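Local coordinates for hypothetical protein (Pseudomonas aeruginosa, PDB 1U69) that is of unknown function but has a PhnB-like fold of the glyoxalase clan and may take part in drug resistance, at residues I9-D14 with E76-Q81; L18-F23 with D112-S117; V33-R38 with T53-V58. All blocks are in the same frame, centred on the assembly; numbering follows the deposited sequence.

Contact 1. Residues I9-D14 with E76-Q81; sequences ICLWYD and EAFSFQ
Leu11 has the largest share of the apolar contact between strand 7-13 and strand 78-84, dividing its two methyls between Phe78 and Phe80. CD2 lies 3.6 Å from Phe78 CE2, the two side chains crossing at about a right angle, while CD1 comes up to the edge of Phe80, close to its plane, 3.8 Å from CE2. A forked leucine suits this place because one branch point serves two aromatic rings at once. With CG set anti to the carbonyl carbon (chi1 -66°), the fork is directed at the rings.

The two rings also brace each other. Phe78 CZ stands 3.7 Å above the plane of Phe80, over the centre of one face. Ile9 fills in beside them with its CG2 branch, 4.2 Å from both Phe78 CZ and Phe80 CZ; beta branching lets it reach them from a short side chain.

No hydrogen bond joins the two strands, whose axes stay 10.7 Å apart and whose directions differ by 120°, so side chains alone span the gap. Their backbones instead pair antiparallel with a strand of the second subunit, so that the sheet continues across the interface, where Phe78 stacks on Phe78 of that subunit. Within the chain, strand 7-13 bonds to strand 61-67, and Trp118 meets the Phe80 ring. Strands 7-13 and 78-84 are the outermost strands, within this chain, of two four-stranded sheets of order 1-4-3-2, consistent with the paired modules of the glyoxalase fold. All four touching side chains are buried and purely hydrocarbon, which implies that the junction is held by shape and the hydrophobic effect, without directional bonds.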
loop_
_atom_site.group_PDB
_atom_site.type_symbol
_atom_site.label_atom_id
_atom_site.label_comp_id
_atom_site.label_asym_id
_atom_site.label_seq_id
_atom_site.Cartn_x
_atom_site.Cartn_y
_atom_site.Cartn_z
ATOM N N ILE A 9 0.096 -10.471 -8.904
ATOM C CA ILE A 9 -0.058 -11.779 -8.266
ATOM C C ILE A 9 -0.811 -12.678 -9.241
ATOM O O ILE A 9 -1.962 -12.397 -9.529
ATOM C CB ILE A 9 -0.830 -11.631 -6.924
ATOM C CG1 ILE A 9 0.035 -10.996 -5.826
ATOM C CG2 ILE A 9 -1.310 -13.006 -6.391
ATOM C CD1 ILE A 9 0.783 -9.760 -6.177
ATOM N N CYS A 10 -0.177 -13.744 -9.734
ATOM C CA CYS A 10 -0.783 -14.665 -10.703
ATOM C C CYS A 10 -1.216 -15.949 -10.004
ATOM O O CYS A 10 -0.402 -16.621 -9.394
ATOM C CB CYS A 10 0.208 -14.983 -11.824
ATOM S SG CYS A 10 -0.483 -15.956 -13.167
ATOM N N LEU A 11 -2.507 -16.260 -10.078
ATOM C CA LEU A 11 -3.072 -17.419 -9.406
ATOM C C LEU A 11 -3.623 -18.367 -10.455
ATOM O O LEU A 11 -4.318 -17.936 -11.372
ATOM C CB LEU A 11 -4.180 -16.984 -8.459
ATOM C CG LEU A 11 -3.675 -16.128 -7.291
ATOM C CD1 LEU A 11 -4.847 -15.467 -6.608
ATOM C CD2 LEU A 11 -2.865 -16.980 -6.330
ATOM N N TRP A 12 -3.305 -19.651 -10.296
ATOM C CA TRP A 12 -3.641 -20.705 -11.259
ATOM C C TRP A 12 -5.034 -21.244 -10.966
ATOM O O TRP A 12 -5.361 -21.546 -9.816
ATOM C CB TRP A 12 -2.610 -21.833 -11.144
ATOM C CG TRP A 12 -2.545 -22.810 -12.277
ATOM C CD1 TRP A 12 -3.435 -23.802 -12.560
ATOM C CD2 TRP A 12 -1.505 -22.914 -13.244
ATOM N NE1 TRP A 12 -3.013 -24.509 -13.657
ATOM C CE2 TRP A 12 -1.829 -23.989 -14.099
ATOM C CE3 TRP A 12 -0.326 -22.211 -13.480
ATOM C CZ2 TRP A 12 -1.028 -24.360 -15.175
ATOM C CZ3 TRP A 12 0.474 -22.581 -14.555
ATOM C CH2 TRP A 12 0.115 -23.640 -15.390
ATOM N N TYR A 13 -5.848 -21.363 -12.008
ATOM C CA TYR A 13 -7.178 -21.970 -11.921
ATOM C C TYR A 13 -7.339 -23.029 -13.004
ATOM O O TYR A 13 -6.652 -22.998 -14.022
ATOM C CB TYR A 13 -8.284 -20.912 -12.083
ATOM C CG TYR A 13 -8.291 -19.889 -10.981
ATOM C CD1 TYR A 13 -9.020 -20.095 -9.816
ATOM C CD2 TYR A 13 -7.548 -18.711 -11.100
ATOM C CE1 TYR A 13 -8.992 -19.176 -8.786
ATOM C CE2 TYR A 13 -7.525 -17.784 -10.085
ATOM C CZ TYR A 13 -8.239 -18.015 -8.932
ATOM O OH TYR A 13 -8.166 -17.082 -7.924
ATOM N N ASP A 14 -8.242 -23.972 -12.750
ATOM C CA ASP A 14 -8.682 -24.965 -13.719
ATOM C C ASP A 14 -9.986 -24.458 -14.348
ATOM O O ASP A 14 -11.088 -24.735 -13.853
ATOM C CB ASP A 14 -8.918 -26.291 -12.993
ATOM C CG ASP A 14 -9.265 -27.425 -13.924
ATOM O OD1 ASP A 14 -9.155 -27.260 -15.147
ATOM O OD2 ASP A 14 -9.648 -28.526 -13.487
ATOM N N GLU A 76 -0.821 -23.861 1.296
ATOM C CA GLU A 76 -0.620 -22.804 2.281
ATOM C C GLU A 76 0.722 -22.101 2.133
ATOM O O GLU A 76 0.986 -21.150 2.850
ATOM C CB GLU A 76 -0.695 -23.366 3.699
ATOM C CG GLU A 76 -2.122 -23.664 4.146
ATOM C CD GLU A 76 -2.593 -25.058 3.819
ATOM O OE1 GLU A 76 -1.976 -25.765 2.988
ATOM O OE2 GLU A 76 -3.655 -25.448 4.399
ATOM N N ALA A 77 1.570 -22.587 1.233
ATOM C CA ALA A 77 2.809 -21.885 0.899
ATOM C C ALA A 77 2.523 -20.436 0.492
ATOM O O ALA A 77 3.326 -19.537 0.765
ATOM C CB ALA A 77 3.568 -22.625 -0.200
ATOM N N PHE A 78 1.366 -20.212 -0.132
ATOM C CA PHE A 78 0.883 -18.858 -0.429
ATOM C C PHE A 78 -0.448 -18.627 0.248
ATOM O O PHE A 78 -1.314 -19.514 0.240
ATOM C CB PHE A 78 0.699 -18.650 -1.930
ATOM C CG PHE A 78 -0.151 -17.459 -2.263
ATOM C CD1 PHE A 78 0.390 -16.201 -2.308
ATOM C CD2 PHE A 78 -1.509 -17.595 -2.504
ATOM C CE1 PHE A 78 -0.413 -15.097 -2.605
ATOM C CE2 PHE A 78 -2.303 -16.511 -2.764
ATOM C CZ PHE A 78 -1.763 -15.262 -2.823
ATOM N N SER A 79 -0.634 -17.425 0.790
ATOM C CA SER A 79 -1.943 -16.996 1.253
ATOM C C SER A 79 -2.077 -15.471 1.181
ATOM O O SER A 79 -1.086 -14.744 1.202
ATOM C CB SER A 79 -2.216 -17.455 2.696
ATOM O OG SER A 79 -1.221 -16.981 3.585
ATOM N N PHE A 80 -3.316 -15.009 1.080
ATOM C CA PHE A 80 -3.655 -13.589 1.264
ATOM C C PHE A 80 -3.962 -13.423 2.746
ATOM O O PHE A 80 -4.749 -14.174 3.275
ATOM C CB PHE A 80 -4.915 -13.208 0.492
ATOM C CG PHE A 80 -4.750 -13.098 -0.994
ATOM C CD1 PHE A 80 -4.018 -12.055 -1.554
ATOM C CD2 PHE A 80 -5.419 -13.971 -1.843
ATOM C CE1 PHE A 80 -3.912 -11.932 -2.935
ATOM C CE2 PHE A 80 -5.317 -13.845 -3.225
ATOM C CZ PHE A 80 -4.572 -12.834 -3.765
ATOM N N GLN A 81 -3.351 -12.455 3.411
ATOM C CA GLN A 81 -3.726 -12.114 4.775
ATOM C C GLN A 81 -4.488 -10.791 4.778
ATOM O O GLN A 81 -3.970 -9.755 4.438
ATOM C CB GLN A 81 -2.510 -12.023 5.691
ATOM C CG GLN A 81 -2.882 -11.758 7.134
ATOM C CD GLN A 81 -1.682 -11.751 8.048
ATOM O OE1 GLN A 81 -1.262 -12.803 8.557
ATOM N NE2 GLN A 81 -1.137 -10.588 8.279
#

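Contact 2. Residues L18-F23 with D112-S117; sequences LEAATF and DKWGIS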
loop_
_atom_site.group_PDB
_atom_site.type_symbol
_atom_site.label_atom_id
_atom_site.label_comp_id
_atom_site.label_asym_id
_atom_site.label_seq_id
_atom_site.Cartn_x
_atom_site.Cartn_y
_atom_site.Cartn_z
ATOM N N LEU A 18 -12.444 -16.565 -14.257
ATOM C CA LEU A 18 -13.458 -15.511 -14.302
ATOM C C LEU A 18 -14.440 -15.651 -13.142
ATOM O O LEU A 18 -14.802 -14.658 -12.530
ATOM C CB LEU A 18 -14.195 -15.492 -15.643
ATOM C CG LEU A 18 -15.197 -14.341 -15.843
ATOM C CD1 LEU A 18 -14.572 -12.961 -15.596
ATOM C CD2 LEU A 18 -15.795 -14.429 -17.257
ATOM N N GLU A 19 -14.870 -16.879 -12.851
ATOM C CA GLU A 19 -15.803 -17.128 -11.751
ATOM C C GLU A 19 -15.188 -16.692 -10.433
ATOM O O GLU A 19 -15.860 -16.065 -9.624
ATOM C CB GLU A 19 -16.209 -18.607 -11.645
ATOM C CG GLU A 19 -17.212 -18.882 -10.507
ATOM C CD GLU A 19 -17.446 -20.354 -10.225
ATOM O OE1 GLU A 19 -17.238 -21.184 -11.144
ATOM O OE2 GLU A 19 -17.862 -20.687 -9.088
ATOM N N ALA A 20 -13.919 -17.063 -10.223
ATOM C CA ALA A 20 -13.201 -16.722 -8.998
ATOM C C ALA A 20 -13.072 -15.227 -8.848
ATOM O O ALA A 20 -13.419 -14.684 -7.809
ATOM C CB ALA A 20 -11.843 -17.368 -8.984
ATOM N N ALA A 21 -12.582 -14.558 -9.893
ATOM C CA ALA A 21 -12.371 -13.106 -9.868
ATOM C C ALA A 21 -13.680 -12.377 -9.575
ATOM O O ALA A 21 -13.722 -11.419 -8.794
ATOM C CB ALA A 21 -11.795 -12.646 -11.183
ATOM N N THR A 22 -14.746 -12.843 -10.208
ATOM C CA THR A 22 -16.060 -12.255 -10.026
ATOM C C THR A 22 -16.510 -12.433 -8.580
ATOM O O THR A 22 -17.044 -11.514 -7.971
ATOM C CB THR A 22 -17.065 -12.908 -10.979
ATOM O OG1 THR A 22 -16.679 -12.637 -12.333
ATOM C CG2 THR A 22 -18.432 -12.274 -10.828
ATOM N N PHE A 23 -16.308 -13.631 -8.039
ATOM C CA PHE A 23 -16.627 -13.902 -6.639
ATOM C C PHE A 23 -15.845 -12.991 -5.694
ATOM O O PHE A 23 -16.404 -12.457 -4.743
ATOM C CB PHE A 23 -16.348 -15.381 -6.306
ATOM C CG PHE A 23 -16.489 -15.720 -4.835
ATOM C CD1 PHE A 23 -17.728 -15.831 -4.252
ATOM C CD2 PHE A 23 -15.371 -15.910 -4.042
ATOM C CE1 PHE A 23 -17.847 -16.124 -2.895
ATOM C CE2 PHE A 23 -15.491 -16.211 -2.686
ATOM C CZ PHE A 23 -16.730 -16.314 -2.125
ATOM N N ASP A 112 -10.580 -21.093 -0.112
ATOM C CA ASP A 112 -11.715 -20.856 -1.001
ATOM C C ASP A 112 -12.012 -22.071 -1.889
ATOM O O ASP A 112 -11.338 -23.103 -1.834
ATOM C CB ASP A 112 -11.584 -19.540 -1.793
ATOM C CG ASP A 112 -10.495 -19.546 -2.854
ATOM O OD1 ASP A 112 -10.103 -20.627 -3.346
ATOM O OD2 ASP A 112 -10.032 -18.446 -3.299
ATOM N N LYS A 113 -13.054 -21.916 -2.699
ATOM C CA LYS A 113 -13.555 -22.959 -3.578
ATOM C C LYS A 113 -12.494 -23.514 -4.514
ATOM O O LYS A 113 -12.578 -24.676 -4.906
ATOM C CB LYS A 113 -14.704 -22.370 -4.411
ATOM C CG LYS A 113 -15.325 -23.306 -5.420
ATOM C CD LYS A 113 -16.628 -22.741 -5.956
ATOM C CE LYS A 113 -17.299 -23.712 -6.908
ATOM N NZ LYS A 113 -18.384 -23.063 -7.668
ATOM N N TRP A 114 -11.504 -22.685 -4.866
ATOM C CA TRP A 114 -10.476 -23.017 -5.858
ATOM C C TRP A 114 -9.182 -23.437 -5.171
ATOM O O TRP A 114 -8.172 -23.690 -5.824
ATOM C CB TRP A 114 -10.295 -21.821 -6.818
ATOM C CG TRP A 114 -11.629 -21.456 -7.390
ATOM C CD1 TRP A 114 -12.262 -22.069 -8.433
ATOM C CD2 TRP A 114 -12.558 -20.496 -6.873
ATOM N NE1 TRP A 114 -13.511 -21.523 -8.621
ATOM C CE2 TRP A 114 -13.716 -20.550 -7.681
ATOM C CE3 TRP A 114 -12.520 -19.570 -5.827
ATOM C CZ2 TRP A 114 -14.814 -19.730 -7.466
ATOM C CZ3 TRP A 114 -13.606 -18.764 -5.613
ATOM C CH2 TRP A 114 -14.747 -18.850 -6.426
ATOM N N GLY A 115 -9.247 -23.563 -3.846
ATOM C CA GLY A 115 -8.154 -24.078 -3.051
ATOM C C GLY A 115 -7.153 -23.056 -2.571
ATOM O O GLY A 115 -6.141 -23.447 -1.979
ATOM N N ILE A 116 -7.421 -21.770 -2.795
ATOM C CA ILE A 116 -6.478 -20.713 -2.405
ATOM C C ILE A 116 -6.667 -20.400 -0.933
ATOM O O ILE A 116 -7.796 -20.327 -0.448
ATOM C CB ILE A 116 -6.694 -19.477 -3.284
ATOM C CG1 ILE A 116 -6.240 -19.810 -4.711
ATOM C CG2 ILE A 116 -5.966 -18.266 -2.718
ATOM C CD1 ILE A 116 -6.863 -18.981 -5.746
ATOM N N SER A 117 -5.566 -20.223 -0.221
ATOM C CA SER A 117 -5.599 -19.941 1.206
ATOM C C SER A 117 -5.788 -18.450 1.493
ATOM O O SER A 117 -5.114 -17.599 0.915
ATOM C CB SER A 117 -4.306 -20.408 1.885
ATOM O OG SER A 117 -4.258 -21.832 2.028
HETATM O O HOH W 1 -15.548 -23.300 -10.150
#
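The indole of Trp114 is packed on both faces: Ala20 CB sits over the six-membered ring, 3.7 Å from its centroid and 7° off the normal, a CH-pi contact, and Lys113 CB covers the opposite face. The short alanine side chain suits this close approach, with Ala20 CA 3.7 Å from Trp114 CH2. At the edges lie the Glu19 carboxylate, turned 84° from the ring plane, and Phe23, whose CD2 is 3.7 Å from Trp114 CZ3 in an oblique pairing.

Glu19 runs out extended and uses both oxygens. The syn lone pair of OE2 takes the bond from Lys113 NZ, 2.8 Å away, in a salt bridge, while OE1 accepts from a water that in turn accepts from Trp114 NE1. Asp112 shapes the type I turn to Gly115: its OD1 receives Trp114 N (2.9 Å) and Ile116 N (3.0 Å) from opposite sides of the carboxylate plane, the first closing an Asx turn. Gly115 suits the positive phi of 89°.

The loop between strands 109-111 and 117-122 thus closes over helix 17-27; Tyr13 of strand 7-13 meets Trp114 edge-to-face, and Asp112 OD2 is hydrogen-bonded to Tyr24 OH and Trp118 NE1.

Contact 3. Residues V33-R38 with T53-V58; sequences VLAVHR and TVEFRV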
loop_
_atom_site.group_PDB
_atom_site.type_symbol
_atom_site.label_atom_id
_atom_site.label_comp_id
_atom_site.label_asym_id
_atom_site.label_seq_id
_atom_site.Cartn_x
_atom_site.Cartn_y
_atom_site.Cartn_z
ATOM N N VAL A 33 -13.165 -6.874 -10.994
ATOM C CA VAL A 33 -12.706 -7.501 -12.223
ATOM C C VAL A 33 -12.365 -6.392 -13.229
ATOM O O VAL A 33 -13.182 -5.496 -13.491
ATOM C CB VAL A 33 -13.798 -8.442 -12.817
ATOM C CG1 VAL A 33 -13.338 -9.058 -14.134
ATOM C CG2 VAL A 33 -14.173 -9.521 -11.805
ATOM N N LEU A 34 -11.175 -6.462 -13.808
ATOM C CA LEU A 34 -10.661 -5.363 -14.628
ATOM C C LEU A 34 -10.670 -5.642 -16.131
ATOM O O LEU A 34 -10.977 -4.758 -16.918
ATOM C CB LEU A 34 -9.256 -4.993 -14.143
ATOM C CG LEU A 34 -9.146 -4.560 -12.673
ATOM C CD1 LEU A 34 -7.731 -4.115 -12.353
ATOM C CD2 LEU A 34 -10.127 -3.470 -12.330
ATOM N N ALA A 35 -10.348 -6.867 -16.523
ATOM C CA ALA A 35 -10.236 -7.229 -17.937
ATOM C C ALA A 35 -10.239 -8.732 -18.116
ATOM O O ALA A 35 -9.797 -9.464 -17.247
ATOM C CB ALA A 35 -8.983 -6.654 -18.529
ATOM N N VAL A 36 -10.766 -9.182 -19.252
ATOM C CA VAL A 36 -10.809 -10.598 -19.599
ATOM C C VAL A 36 -10.075 -10.764 -20.914
ATOM O O VAL A 36 -10.336 -10.019 -21.872
ATOM C CB VAL A 36 -12.257 -11.073 -19.707
ATOM C CG1 VAL A 36 -12.338 -12.542 -20.118
ATOM C CG2 VAL A 36 -12.961 -10.837 -18.380
ATOM N N HIS A 37 -9.133 -11.708 -20.940
ATOM C CA HIS A 37 -8.258 -11.922 -22.090
ATOM C C HIS A 37 -8.477 -13.322 -22.613
ATOM O O HIS A 37 -8.272 -14.305 -21.903
ATOM C CB HIS A 37 -6.797 -11.752 -21.704
ATOM C CG HIS A 37 -6.473 -10.384 -21.195
ATOM N ND1 HIS A 37 -6.646 -9.253 -21.963
ATOM C CD2 HIS A 37 -6.011 -9.959 -19.996
ATOM C CE1 HIS A 37 -6.302 -8.190 -21.260
ATOM N NE2 HIS A 37 -5.911 -8.590 -20.062
ATOM N N ARG A 38 -8.877 -13.419 -23.872
ATOM C CA ARG A 38 -9.182 -14.711 -24.447
ATOM C C ARG A 38 -7.966 -15.296 -25.147
ATOM O O ARG A 38 -7.073 -14.565 -25.567
ATOM C CB ARG A 38 -10.403 -14.611 -25.369
ATOM C CG ARG A 38 -11.681 -14.574 -24.538
ATOM C CD ARG A 38 -12.925 -14.104 -25.237
ATOM N NE ARG A 38 -13.983 -13.855 -24.254
ATOM C CZ ARG A 38 -14.696 -14.800 -23.628
ATOM N NH1 ARG A 38 -14.505 -16.094 -23.875
ATOM N NH2 ARG A 38 -15.626 -14.447 -22.748
ATOM N N THR A 53 -6.716 -15.432 -19.383
ATOM C CA THR A 53 -6.469 -14.735 -18.117
ATOM C C THR A 53 -7.550 -13.719 -17.799
ATOM O O THR A 53 -8.266 -13.229 -18.678
ATOM C CB THR A 53 -5.114 -14.007 -18.088
ATOM O OG1 THR A 53 -5.056 -13.013 -19.130
ATOM C CG2 THR A 53 -3.948 -14.954 -18.328
ATOM N N VAL A 54 -7.611 -13.367 -16.522
ATOM C CA VAL A 54 -8.518 -12.336 -16.029
ATOM C C VAL A 54 -7.717 -11.423 -15.103
ATOM O O VAL A 54 -7.130 -11.891 -14.125
ATOM C CB VAL A 54 -9.680 -12.945 -15.233
ATOM C CG1 VAL A 54 -10.600 -11.845 -14.742
ATOM C CG2 VAL A 54 -10.456 -13.994 -16.064
ATOM N N GLU A 55 -7.676 -10.138 -15.424
ATOM C CA GLU A 55 -7.071 -9.154 -14.529
ATOM C C GLU A 55 -8.104 -8.754 -13.495
ATOM O O GLU A 55 -9.249 -8.490 -13.826
ATOM C CB GLU A 55 -6.587 -7.923 -15.292
ATOM C CG GLU A 55 -5.512 -8.173 -16.340
ATOM C CD GLU A 55 -5.151 -6.895 -17.084
ATOM O OE1 GLU A 55 -4.922 -5.860 -16.422
ATOM O OE2 GLU A 55 -5.130 -6.906 -18.315
ATOM N N PHE A 56 -7.706 -8.734 -12.227
ATOM C CA PHE A 56 -8.582 -8.271 -11.161
ATOM C C PHE A 56 -7.773 -7.656 -10.040
ATOM O O PHE A 56 -6.557 -7.762 -10.043
ATOM C CB PHE A 56 -9.511 -9.393 -10.665
ATOM C CG PHE A 56 -8.817 -10.547 -9.945
ATOM C CD1 PHE A 56 -8.767 -10.595 -8.556
ATOM C CD2 PHE A 56 -8.286 -11.619 -10.659
ATOM C CE1 PHE A 56 -8.160 -11.675 -7.903
ATOM C CE2 PHE A 56 -7.720 -12.699 -9.999
ATOM C CZ PHE A 56 -7.657 -12.715 -8.631
ATOM N N ARG A 57 -8.439 -6.943 -9.139
ATOM C CA ARG A 57 -7.759 -6.315 -8.011
ATOM C C ARG A 57 -8.481 -6.692 -6.756
ATOM O O ARG A 57 -9.713 -6.632 -6.717
ATOM C CB ARG A 57 -7.744 -4.789 -8.159
ATOM C CG ARG A 57 -6.876 -4.050 -7.137
ATOM C CD ARG A 57 -6.918 -2.541 -7.290
ATOM N NE ARG A 57 -8.280 -2.168 -7.626
ATOM C CZ ARG A 57 -8.689 -1.753 -8.828
ATOM N NH1 ARG A 57 -7.835 -1.558 -9.838
ATOM N NH2 ARG A 57 -9.963 -1.481 -9.011
ATOM N N VAL A 58 -7.743 -7.097 -5.724
ATOM C CA VAL A 58 -8.356 -7.356 -4.423
ATOM C C VAL A 58 -7.706 -6.532 -3.322
ATOM O O VAL A 58 -6.571 -6.760 -2.966
ATOM C CB VAL A 58 -8.360 -8.873 -4.021
ATOM C CG1 VAL A 58 -9.366 -9.614 -4.849
ATOM C CG2 VAL A 58 -7.004 -9.524 -4.169
#
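Thr53 and His37 form a hydrogen-bonded antiparallel pair, His37 N reaching Thr53 O at 2.9 Å and Thr53 N returning to His37 O. Thr53 OG1, placed between backbone N and carbonyl carbon (chi1 61°), lies at the edge of the imidazole, 3.3 Å from His37 CD2.

Val54 turns to the other face, toward helix 17-27. It stands opposite Val36 in a non-hydrogen-bonded pair, and its CG1 touches Val33 CG1 at 4.0 Å; branched valines suit both the extended backbone and the apolar side against the helix.

Glu55 returns to the side of Thr53, where its extended chain carries OE2 to His37 NE2. That bond is short, 2.5 Å, and nearly straight at 172°; OE2 uses its anti lone pair and itself lies in the plane of the imidazole, and the carboxylate and imidazole are nearly coplanar, 23° apart. Strands 7-13, 31-38, 51-58 and 61-67 with helix 17-27 make a beta-alpha-beta-beta-beta module, the unit of the glyoxalase clan; His37 lies on the face away from that helix, where Ala130 of the second subunit packs on it.

The backbone of Glu55 also marks a classic beta bulge. Its O accepts from Leu34 N at 2.8 Å and, weakly, from Ala35 N at 3.3 Å, while its N bonds Ala35 O at 2.9 Å. The small Ala35 side chain sits beside the Glu55 carboxylate.

Phe56 faces Val33 in a non-hydrogen-bonded pair, its CB against Val33 CA, but its ring leads away toward Ala21 of the helix.

Arg57 bends at its third torsion, bringing NH1 to 3.6 Å from Leu34 CD1, the leucine that the bulge turns toward this strand.

Contact 1 is core, made of hydrocarbon side chains alone, and joins the outermost strands, within this chain, of two sheets; contacts 2 and 3 lie nearer the surface and add polar bonds. Contact 2 closes a loop on helix 17-27 with an indole flanked by a salt bridge and a water. Contact 3 combines backbone pairing with a histidine-carboxylate bond, within the sheet that also holds strand 7-13 of contact 1. The helix of contact 2 links the others: Ala20 packs on Tyr13, while Ala21 packs on Phe56 and Val33. Contacts 1 and 2 also meet where Phe80 N probably bonds Ser117 O. The second subunit touches contacts 1 and 3, but not contact 2.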